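Putative acyl-CoA thioester hydrolase YbhC (Escherichia coli K-12, PDB 3GRH) is a putative thioesterase of the outer membrane that belongs to the pectinesterase family yet neither binds pectin nor has pectinesterase activity. Local coordinates at residues Leu205-Ile210 with Ile237-Ile242; Ser273-Asp278 with Val288-Thr293; Pro378-Thr383 with Asn400-Trp405. All coordinates share one frame; numbering follows the deposited sequence.

Overall arrangement
All three contacts lie along one parallel beta-helix and follow one another in the chain. Contact 1 joins successive coils through strands 204-206 and 235-238, continuing round a corner into 208-212 and 240-243. Contact 2, centred about 10 Å away, adds later coils: strand 274-277 lies next to 240-243, and I242 probably bonds through its N and O to Y274 O and E276 N. Contact 3 reaches, at its edge strand 403-407, the sheet that also holds 204-206, 235-238 and 287-291. Its centre is about 23 Å from that of contact 2 and about 32 Å from that of contact 1, on the opposite side of the chain's centre from contact 1, so the series runs from the body of the solenoid towards its C-terminal end.

Contact 1: residues Leu205-Ile210 with Ile237-Ile242; sequences LQNLTI and INNVNI
Residues L205-I210 and I237-I242 are parallel backbone neighbours on two adjoining coils, paired residue for residue on both arms of a bend. Before the corner N238 N gives a nearly linear hydrogen bond to L205 O (2.9 Å). Beyond it N241 N bonds to L208 O, and I210 N bonds to N241 O (2.9 Å). At the corner itself the pairing is poorer: N207 N makes weak bonds to both N238 O and N239 O. This stacking of like bends is that of the right-handed parallel beta-helix of the pectinesterase family. N207 and N239, both in the left-handed helical backbone region, turn the chain from one face of the helix to the next. Each carries CG anti to the backbone N (chi1 -164°), and the shared rotamer lays the amides side by side with planes 10° apart. N207 OD1 and N239 ND2 are 3.5 Å apart, too poorly aimed to bond. A water that donates to N207 OD1 at 2.7 Å and weakly accepts from N239 ND2 links them instead, while N207 ND2 bonds to the backbone oxygens of G134 and G136. Two more polar pairs lie on the face that carries Q206, N238, T209 and N241. Q206 NE2 reaches N238 OD1 at 2.8 Å, but the amide planes stand 68° apart and the bond is bent and weak; N238 ND2 turns on to T271 and N272. N241 ND2 approaches T209 OG1 (3.2 Å) somewhat tilted from its own amide plane, and that hydroxyl also bonds to P139 O. On the other face, V240 is wedged among leucines: its CG1 lies 4.0 Å from L208 CD1 and its CG2 4.1 Å from L205 CB, within the row that I237, I210 and I242 extend towards F196 and L228.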
loop_
_atom_site.group_PDB
_atom_site.type_symbol
_atom_site.label_atom_id
_atom_site.label_comp_id
_atom_site.label_asym_id
_atom_site.label_seq_id
_atom_site.Cartn_x
_atom_site.Cartn_y
_atom_site.Cartn_z
ATOM N N LEU A 205 -6.756 -1.622 10.687
ATOM C CA LEU A 205 -7.580 -2.627 9.948
ATOM C C LEU A 205 -7.055 -4.012 10.269
ATOM O O LEU A 205 -5.879 -4.211 10.314
ATOM C CB LEU A 205 -7.487 -2.435 8.455
ATOM C CG LEU A 205 -7.938 -1.121 7.910
ATOM C CD1 LEU A 205 -7.784 -1.072 6.398
ATOM C CD2 LEU A 205 -9.409 -0.777 8.250
ATOM N N GLN A 206 -7.950 -4.919 10.589
ATOM C CA GLN A 206 -7.550 -6.276 10.921
ATOM C C GLN A 206 -8.592 -7.296 10.457
ATOM O O GLN A 206 -9.780 -7.098 10.701
ATOM C CB GLN A 206 -7.307 -6.386 12.400
ATOM C CG GLN A 206 -6.791 -7.766 12.829
ATOM C CD GLN A 206 -6.256 -7.783 14.218
ATOM O OE1 GLN A 206 -7.026 -8.089 15.201
ATOM N NE2 GLN A 206 -4.981 -7.482 14.373
ATOM N N ASN A 207 -8.151 -8.437 9.921
ATOM C CA ASN A 207 -8.987 -9.598 9.739
ATOM C C ASN A 207 -10.165 -9.367 8.823
ATOM O O ASN A 207 -11.301 -9.735 9.076
ATOM C CB ASN A 207 -9.438 -10.237 11.056
ATOM C CG ASN A 207 -9.967 -11.637 10.853
ATOM O OD1 ASN A 207 -9.380 -12.432 10.052
ATOM N ND2 ASN A 207 -10.948 -12.017 11.655
ATOM N N LEU A 208 -9.894 -8.782 7.656
ATOM C CA LEU A 208 -10.905 -8.535 6.649
ATOM C C LEU A 208 -10.279 -8.468 5.272
ATOM O O LEU A 208 -9.075 -8.524 5.150
ATOM C CB LEU A 208 -11.719 -7.294 6.889
ATOM C CG LEU A 208 -11.020 -6.049 7.295
ATOM C CD1 LEU A 208 -10.398 -5.380 6.092
ATOM C CD2 LEU A 208 -11.935 -5.139 7.994
ATOM N N THR A 209 -11.132 -8.413 4.259
ATOM C CA THR A 209 -10.725 -8.411 2.851
ATOM C C THR A 209 -11.279 -7.178 2.233
ATOM O O THR A 209 -12.435 -6.871 2.391
ATOM C CB THR A 209 -11.237 -9.646 2.075
ATOM O OG1 THR A 209 -10.610 -10.784 2.707
ATOM C CG2 THR A 209 -10.820 -9.607 0.605
ATOM N N ILE A 210 -10.426 -6.496 1.480
ATOM C CA ILE A 210 -10.857 -5.293 0.709
ATOM C C ILE A 210 -10.484 -5.536 -0.752
ATOM O O ILE A 210 -9.374 -5.904 -1.037
ATOM C CB ILE A 210 -10.214 -4.037 1.164
ATOM C CG1 ILE A 210 -10.627 -3.685 2.606
ATOM C CG2 ILE A 210 -10.612 -2.915 0.201
ATOM C CD1 ILE A 210 -9.682 -2.721 3.342
ATOM N N ILE A 237 -2.181 -2.032 9.474
ATOM C CA ILE A 237 -3.040 -2.981 8.721
ATOM C C ILE A 237 -2.473 -4.351 9.034
ATOM O O ILE A 237 -1.269 -4.605 8.734
ATOM C CB ILE A 237 -2.918 -2.673 7.232
ATOM C CG1 ILE A 237 -3.570 -1.327 6.971
ATOM C CG2 ILE A 237 -3.606 -3.741 6.454
ATOM C CD1 ILE A 237 -3.225 -0.745 5.643
ATOM N N ASN A 238 -3.266 -5.222 9.683
ATOM C CA ASN A 238 -2.756 -6.500 10.152
ATOM C C ASN A 238 -3.695 -7.615 9.723
ATOM O O ASN A 238 -4.899 -7.544 9.928
ATOM C CB ASN A 238 -2.573 -6.522 11.671
ATOM C CG ASN A 238 -2.111 -7.852 12.144
ATOM O OD1 ASN A 238 -2.822 -8.559 12.919
ATOM N ND2 ASN A 238 -0.956 -8.263 11.654
ATOM N N ASN A 239 -3.149 -8.651 9.105
ATOM C CA ASN A 239 -3.971 -9.833 8.690
ATOM C C ASN A 239 -5.131 -9.421 7.849
ATOM O O ASN A 239 -6.283 -9.750 8.139
ATOM C CB ASN A 239 -4.438 -10.622 9.902
ATOM C CG ASN A 239 -4.941 -12.005 9.549
ATOM O OD1 ASN A 239 -4.508 -12.603 8.551
ATOM N ND2 ASN A 239 -5.912 -12.481 10.332
ATOM N N VAL A 240 -4.842 -8.657 6.795
ATOM C CA VAL A 240 -5.840 -8.174 5.814
ATOM C C VAL A 240 -5.500 -8.737 4.470
ATOM O O VAL A 240 -4.327 -8.840 4.112
ATOM C CB VAL A 240 -5.941 -6.631 5.845
ATOM C CG1 VAL A 240 -6.734 -6.019 4.647
ATOM C CG2 VAL A 240 -6.546 -6.175 7.135
ATOM N N ASN A 241 -6.502 -9.016 3.648
ATOM C CA ASN A 241 -6.278 -9.342 2.237
ATOM C C ASN A 241 -6.676 -8.123 1.438
ATOM O O ASN A 241 -7.782 -7.618 1.621
ATOM C CB ASN A 241 -7.190 -10.489 1.748
ATOM C CG ASN A 241 -6.913 -11.798 2.414
ATOM O OD1 ASN A 241 -5.817 -12.114 2.799
ATOM N ND2 ASN A 241 -7.984 -12.544 2.674
ATOM N N ILE A 242 -5.783 -7.651 0.590
ATOM C CA ILE A 242 -6.045 -6.526 -0.313
ATOM C C ILE A 242 -5.931 -7.003 -1.732
ATOM O O ILE A 242 -4.851 -7.434 -2.138
ATOM C CB ILE A 242 -5.053 -5.348 -0.051
ATOM C CG1 ILE A 242 -4.901 -5.040 1.429
ATOM C CG2 ILE A 242 -5.624 -4.179 -0.789
ATOM C CD1 ILE A 242 -3.734 -4.074 1.684
HETATM O O HOH W 1 -8.375 -14.679 11.272
#

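Contact 2: residues Ser273-Asp278 with Val288-Thr293; sequences SYIEGD and VVFDNT
S273 and T293 meet backbone to backbone where two successive coils of the parallel beta-helix turn a corner, and I275 and F290 meet inside the coil. Strand 274-277 and strand 287-291 lie on different faces of the solenoid, so the contact runs across the angle between sheets. N292, in the left-handed helical backbone region, makes the bend that carries the chain from 287-291 into strand 294-297, the neighbour of 274-277.

The polar part is slight. T293 CA directs its hydrogen at S273 O, 3.4 Å away, in a CA-H...O contact with an angle of 137° at the hydrogen. The T293 hydroxyl turns back on its own segment, where OG1 makes a weak bond to D291 O (3.3 Å), and T293 N is held by S326 OG of the following coil. S273 OG points elsewhere, bonding to T271 O and V240 N.

The apolar part is carried by three side chains. T293 has CG2 anti to its own N, which leaves this methyl 3.5 Å from S273 O and 4.1 Å from I275 CD1. With an alanine here, the I275 methyl would probably lose that neighbour, leaving a gap beside S273 O, and D291 O would likely lose its weak hydroxyl partner. I275, whose side chain lies about 10 Å from that of D280, the predicted nucleophile, also packs on I242 and F295. It crosses F290 at about a right angle, its CD1 meeting F290 CE1 obliquely at 3.8 Å. The phenyl ring of F290 has further neighbours: F295 meets it edge-to-face, and V288 CG1 of its own strand sits 3.5 Å above the ring plane, shifted toward the rim.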
loop_
_atom_site.group_PDB
_atom_site.type_symbol
_atom_site.label_atom_id
_atom_site.label_comp_id
_atom_site.label_asym_id
_atom_site.label_seq_id
_atom_site.Cartn_x
_atom_site.Cartn_y
_atom_site.Cartn_z
ATOM N N SER A 273 -0.096 -9.776 6.072
ATOM C CA SER A 273 -1.162 -9.519 5.090
ATOM C C SER A 273 -0.883 -10.171 3.739
ATOM O O SER A 273 0.144 -10.805 3.563
ATOM C CB SER A 273 -1.445 -8.050 4.947
ATOM O OG SER A 273 -1.985 -7.486 6.177
ATOM N N TYR A 274 -1.870 -10.097 2.867
ATOM C CA TYR A 274 -1.775 -10.690 1.546
ATOM C C TYR A 274 -2.220 -9.649 0.590
ATOM O O TYR A 274 -3.305 -9.148 0.742
ATOM C CB TYR A 274 -2.635 -11.905 1.453
ATOM C CG TYR A 274 -2.735 -12.502 0.079
ATOM C CD1 TYR A 274 -1.759 -13.299 -0.409
ATOM C CD2 TYR A 274 -3.792 -12.231 -0.722
ATOM C CE1 TYR A 274 -1.819 -13.815 -1.677
ATOM C CE2 TYR A 274 -3.878 -12.804 -1.973
ATOM C CZ TYR A 274 -2.879 -13.535 -2.440
ATOM O OH TYR A 274 -2.917 -14.138 -3.714
ATOM N N ILE A 275 -1.409 -9.338 -0.428
ATOM C CA ILE A 275 -1.739 -8.283 -1.403
ATOM C C ILE A 275 -1.551 -8.852 -2.799
ATOM O O ILE A 275 -0.544 -9.487 -3.068
ATOM C CB ILE A 275 -0.822 -7.070 -1.196
ATOM C CG1 ILE A 275 -0.945 -6.600 0.221
ATOM C CG2 ILE A 275 -1.232 -5.959 -2.213
ATOM C CD1 ILE A 275 -0.076 -5.334 0.527
ATOM N N GLU A 276 -2.592 -8.752 -3.609
ATOM C CA GLU A 276 -2.616 -9.394 -4.953
ATOM C C GLU A 276 -2.882 -8.311 -5.989
ATOM O O GLU A 276 -3.663 -7.396 -5.770
ATOM C CB GLU A 276 -3.766 -10.387 -4.971
ATOM C CG GLU A 276 -3.952 -11.183 -6.218
ATOM C CD GLU A 276 -4.982 -12.265 -6.026
ATOM O OE1 GLU A 276 -4.742 -13.240 -5.236
ATOM O OE2 GLU A 276 -6.042 -12.188 -6.721
ATOM N N GLY A 277 -2.213 -8.417 -7.118
ATOM C CA GLY A 277 -2.492 -7.569 -8.248
ATOM C C GLY A 277 -1.613 -7.924 -9.409
ATOM O O GLY A 277 -1.041 -9.004 -9.462
ATOM N N ASP A 278 -1.532 -6.996 -10.356
ATOM C CA ASP A 278 -0.604 -7.164 -11.472
ATOM C C ASP A 278 0.339 -5.984 -11.703
ATOM O O ASP A 278 1.540 -6.094 -11.488
ATOM C CB ASP A 278 -1.325 -7.620 -12.773
ATOM C CG ASP A 278 -2.582 -6.838 -13.114
ATOM O OD1 ASP A 278 -2.656 -5.592 -12.965
ATOM O OD2 ASP A 278 -3.502 -7.501 -13.683
ATOM N N VAL A 288 6.117 3.284 4.106
ATOM C CA VAL A 288 5.315 2.083 4.397
ATOM C C VAL A 288 6.263 0.965 4.679
ATOM O O VAL A 288 7.169 0.724 3.881
ATOM C CB VAL A 288 4.397 1.660 3.242
ATOM C CG1 VAL A 288 3.429 0.553 3.757
ATOM C CG2 VAL A 288 3.642 2.894 2.717
ATOM N N VAL A 289 6.064 0.233 5.770
ATOM C CA VAL A 289 6.807 -0.966 6.110
ATOM C C VAL A 289 5.890 -2.155 5.982
ATOM O O VAL A 289 4.819 -2.112 6.564
ATOM C CB VAL A 289 7.405 -0.872 7.494
ATOM C CG1 VAL A 289 7.999 -2.246 7.898
ATOM C CG2 VAL A 289 8.477 0.235 7.652
ATOM N N PHE A 290 6.280 -3.150 5.199
ATOM C CA PHE A 290 5.537 -4.406 5.006
ATOM C C PHE A 290 6.342 -5.454 5.687
ATOM O O PHE A 290 7.467 -5.692 5.289
ATOM C CB PHE A 290 5.480 -4.737 3.519
ATOM C CG PHE A 290 4.728 -3.754 2.708
ATOM C CD1 PHE A 290 3.358 -3.915 2.580
ATOM C CD2 PHE A 290 5.355 -2.717 2.045
ATOM C CE1 PHE A 290 2.619 -3.059 1.827
ATOM C CE2 PHE A 290 4.576 -1.843 1.290
ATOM C CZ PHE A 290 3.199 -2.022 1.229
ATOM N N ASP A 291 5.797 -6.114 6.693
ATOM C CA ASP A 291 6.497 -7.186 7.418
ATOM C C ASP A 291 5.658 -8.465 7.306
ATOM O O ASP A 291 4.432 -8.441 7.533
ATOM C CB ASP A 291 6.783 -6.798 8.828
ATOM C CG ASP A 291 7.797 -7.726 9.531
ATOM O OD1 ASP A 291 8.141 -7.407 10.695
ATOM O OD2 ASP A 291 8.275 -8.748 8.973
ATOM N N ASN A 292 6.284 -9.588 6.955
ATOM C CA ASN A 292 5.573 -10.817 6.794
ATOM C C ASN A 292 4.304 -10.743 5.978
ATOM O O ASN A 292 3.253 -11.295 6.353
ATOM C CB ASN A 292 5.319 -11.374 8.150
ATOM C CG ASN A 292 6.619 -11.763 8.816
ATOM O OD1 ASN A 292 7.236 -12.755 8.409
ATOM N ND2 ASN A 292 7.064 -11.003 9.820
ATOM N N THR A 293 4.439 -10.066 4.858
ATOM C CA THR A 293 3.368 -9.893 3.910
ATOM C C THR A 293 3.676 -10.724 2.698
ATOM O O THR A 293 4.815 -10.845 2.256
ATOM C CB THR A 293 3.139 -8.402 3.641
ATOM O OG1 THR A 293 2.606 -7.857 4.853
ATOM C CG2 THR A 293 2.147 -8.193 2.509
#

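Contact 3: residues Pro378-Thr383 with Asn400-Trp405; sequences PFAGNT and NYNRMW
The loop P378-T383 packs against the start of strand 403-407, the edge strand of the long sheet, with A380 and N402 joining the two backbones. N402 N gives A380 O a nearly straight hydrogen bond of 2.8 Å, and a water links the two segments beside it, accepting from N382 N (2.8 Å) and donating to N402 O (2.7 Å). At this end of the beta-helix the loop is thus tied to the backbone leading into the last strand by one direct bond and one water, without forming a regular strand itself. Side chains pack on both flanks. N382 CB stands over one face of the Y401 ring in a CH-pi contact, 4.0 Å from the centroid, and its amide stacks on the ring with planes 19° apart; N382 OD1 bonds back to G384 N. The edge of the W405 indole faces N382 O, with CZ3 at 3.8 Å. On the other flank F379 has CG anti to its N (chi1 177°), which brings the ring alongside N402 at a slant, its CE1 3.5 Å from N402 CB. M404 SD lies at that ring's edge, 4.1 Å from F379 CE1, a Met-aromatic contact; the M404 side chain lies about 5 Å from that of R340, which probably binds substrate, as in relatives.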
loop_
_atom_site.group_PDB
_atom_site.type_symbol
_atom_site.label_atom_id
_atom_site.label_comp_id
_atom_site.label_asym_id
_atom_site.label_seq_id
_atom_site.Cartn_x
_atom_site.Cartn_y
_atom_site.Cartn_z
ATOM N N PRO A 378 14.602 5.609 -17.965
ATOM C CA PRO A 378 15.174 4.272 -17.945
ATOM C C PRO A 378 15.669 3.859 -16.574
ATOM O O PRO A 378 16.197 4.680 -15.853
ATOM C CB PRO A 378 16.339 4.392 -18.928
ATOM C CG PRO A 378 15.910 5.456 -19.844
ATOM C CD PRO A 378 15.226 6.460 -19.007
ATOM N N PHE A 379 15.513 2.580 -16.214
ATOM C CA PHE A 379 15.991 2.159 -14.920
ATOM C C PHE A 379 17.504 2.284 -14.892
ATOM O O PHE A 379 18.177 1.922 -15.886
ATOM C CB PHE A 379 15.639 0.735 -14.583
ATOM C CG PHE A 379 16.196 0.326 -13.296
ATOM C CD1 PHE A 379 15.626 0.799 -12.118
ATOM C CD2 PHE A 379 17.282 -0.535 -13.199
ATOM C CE1 PHE A 379 16.140 0.443 -10.870
ATOM C CE2 PHE A 379 17.812 -0.861 -11.944
ATOM C CZ PHE A 379 17.229 -0.394 -10.788
ATOM N N ALA A 380 18.041 2.814 -13.800
ATOM C CA ALA A 380 19.500 2.975 -13.632
ATOM C C ALA A 380 19.895 2.672 -12.236
ATOM O O ALA A 380 19.585 3.410 -11.325
ATOM C CB ALA A 380 19.896 4.444 -13.954
ATOM N N GLY A 381 20.553 1.552 -12.037
ATOM C CA GLY A 381 20.944 1.126 -10.740
ATOM C C GLY A 381 22.352 1.597 -10.473
ATOM O O GLY A 381 23.215 1.539 -11.350
ATOM N N ASN A 382 22.592 2.061 -9.253
ATOM C CA ASN A 382 23.909 2.582 -8.875
ATOM C C ASN A 382 24.746 1.539 -8.180
ATOM O O ASN A 382 24.395 1.046 -7.130
ATOM C CB ASN A 382 23.754 3.733 -7.911
ATOM C CG ASN A 382 25.032 4.452 -7.629
ATOM O OD1 ASN A 382 26.166 4.088 -8.107
ATOM N ND2 ASN A 382 24.893 5.513 -6.883
ATOM N N THR A 383 25.823 1.123 -8.815
ATOM C CA THR A 383 26.697 0.125 -8.216
ATOM C C THR A 383 27.880 0.760 -7.507
ATOM O O THR A 383 28.686 0.091 -6.872
ATOM C CB THR A 383 27.180 -0.905 -9.197
ATOM O OG1 THR A 383 27.915 -0.252 -10.231
ATOM C CG2 THR A 383 26.037 -1.680 -9.733
ATOM N N ASN A 400 20.520 10.918 -9.912
ATOM C CA ASN A 400 20.948 10.402 -11.202
ATOM C C ASN A 400 20.694 8.919 -11.399
ATOM O O ASN A 400 20.825 8.381 -12.523
ATOM C CB ASN A 400 22.408 10.691 -11.496
ATOM C CG ASN A 400 22.733 12.166 -11.492
ATOM O OD1 ASN A 400 23.665 12.619 -10.743
ATOM N ND2 ASN A 400 21.976 12.911 -12.221
ATOM N N TYR A 401 20.321 8.267 -10.305
ATOM C CA TYR A 401 20.013 6.857 -10.320
ATOM C C TYR A 401 18.699 6.579 -9.620
ATOM O O TYR A 401 18.204 7.389 -8.831
ATOM C CB TYR A 401 21.130 6.090 -9.599
ATOM C CG TYR A 401 22.428 6.254 -10.303
ATOM C CD1 TYR A 401 22.778 5.423 -11.357
ATOM C CD2 TYR A 401 23.311 7.168 -9.869
ATOM C CE1 TYR A 401 23.951 5.524 -11.970
ATOM C CE2 TYR A 401 24.513 7.327 -10.527
ATOM C CZ TYR A 401 24.817 6.512 -11.568
ATOM O OH TYR A 401 26.020 6.659 -12.234
ATOM N N ASN A 402 18.185 5.360 -9.801
ATOM C CA ASN A 402 17.015 4.960 -9.060
ATOM C C ASN A 402 17.407 4.582 -7.630
ATOM O O ASN A 402 18.567 4.469 -7.308
ATOM C CB ASN A 402 16.347 3.809 -9.807
ATOM C CG ASN A 402 15.518 4.267 -10.966
ATOM O OD1 ASN A 402 14.342 4.726 -10.827
ATOM N ND2 ASN A 402 16.094 4.215 -12.135
ATOM N N ARG A 403 16.414 4.395 -6.800
ATOM C CA ARG A 403 16.537 4.108 -5.379
ATOM C C ARG A 403 15.732 2.876 -5.017
ATOM O O ARG A 403 15.050 2.807 -4.010
ATOM C CB ARG A 403 16.031 5.315 -4.584
ATOM C CG ARG A 403 16.795 6.552 -4.801
ATOM C CD ARG A 403 16.584 7.568 -3.703
ATOM N NE ARG A 403 15.197 8.064 -3.714
ATOM C CZ ARG A 403 14.670 8.860 -2.818
ATOM N NH1 ARG A 403 15.395 9.188 -1.796
ATOM N NH2 ARG A 403 13.433 9.286 -2.942
ATOM N N MET A 404 15.933 1.841 -5.815
ATOM C CA MET A 404 15.317 0.524 -5.639
ATOM C C MET A 404 16.422 -0.512 -5.374
ATOM O O MET A 404 17.318 -0.765 -6.198
ATOM C CB MET A 404 14.419 0.283 -6.885
ATOM C CG MET A 404 13.546 1.444 -7.008
ATOM S SD MET A 404 13.030 1.851 -8.564
ATOM C CE MET A 404 11.568 1.024 -8.260
ATOM N N TRP A 405 16.348 -1.085 -4.183
ATOM C CA TRP A 405 17.425 -1.889 -3.621
ATOM C C TRP A 405 16.995 -3.200 -2.979
ATOM O O TRP A 405 15.844 -3.315 -2.581
ATOM C CB TRP A 405 18.106 -1.137 -2.485
ATOM C CG TRP A 405 18.389 0.318 -2.710
ATOM C CD1 TRP A 405 17.622 1.306 -2.317
ATOM C CD2 TRP A 405 19.517 0.921 -3.395
ATOM N NE1 TRP A 405 18.199 2.535 -2.652
ATOM C CE2 TRP A 405 19.328 2.314 -3.366
ATOM C CE3 TRP A 405 20.634 0.425 -4.047
ATOM C CZ2 TRP A 405 20.249 3.206 -3.923
ATOM C CZ3 TRP A 405 21.540 1.315 -4.605
ATOM C CH2 TRP A 405 21.374 2.657 -4.534
HETATM O O HOH W 2 20.349 2.478 -7.577
#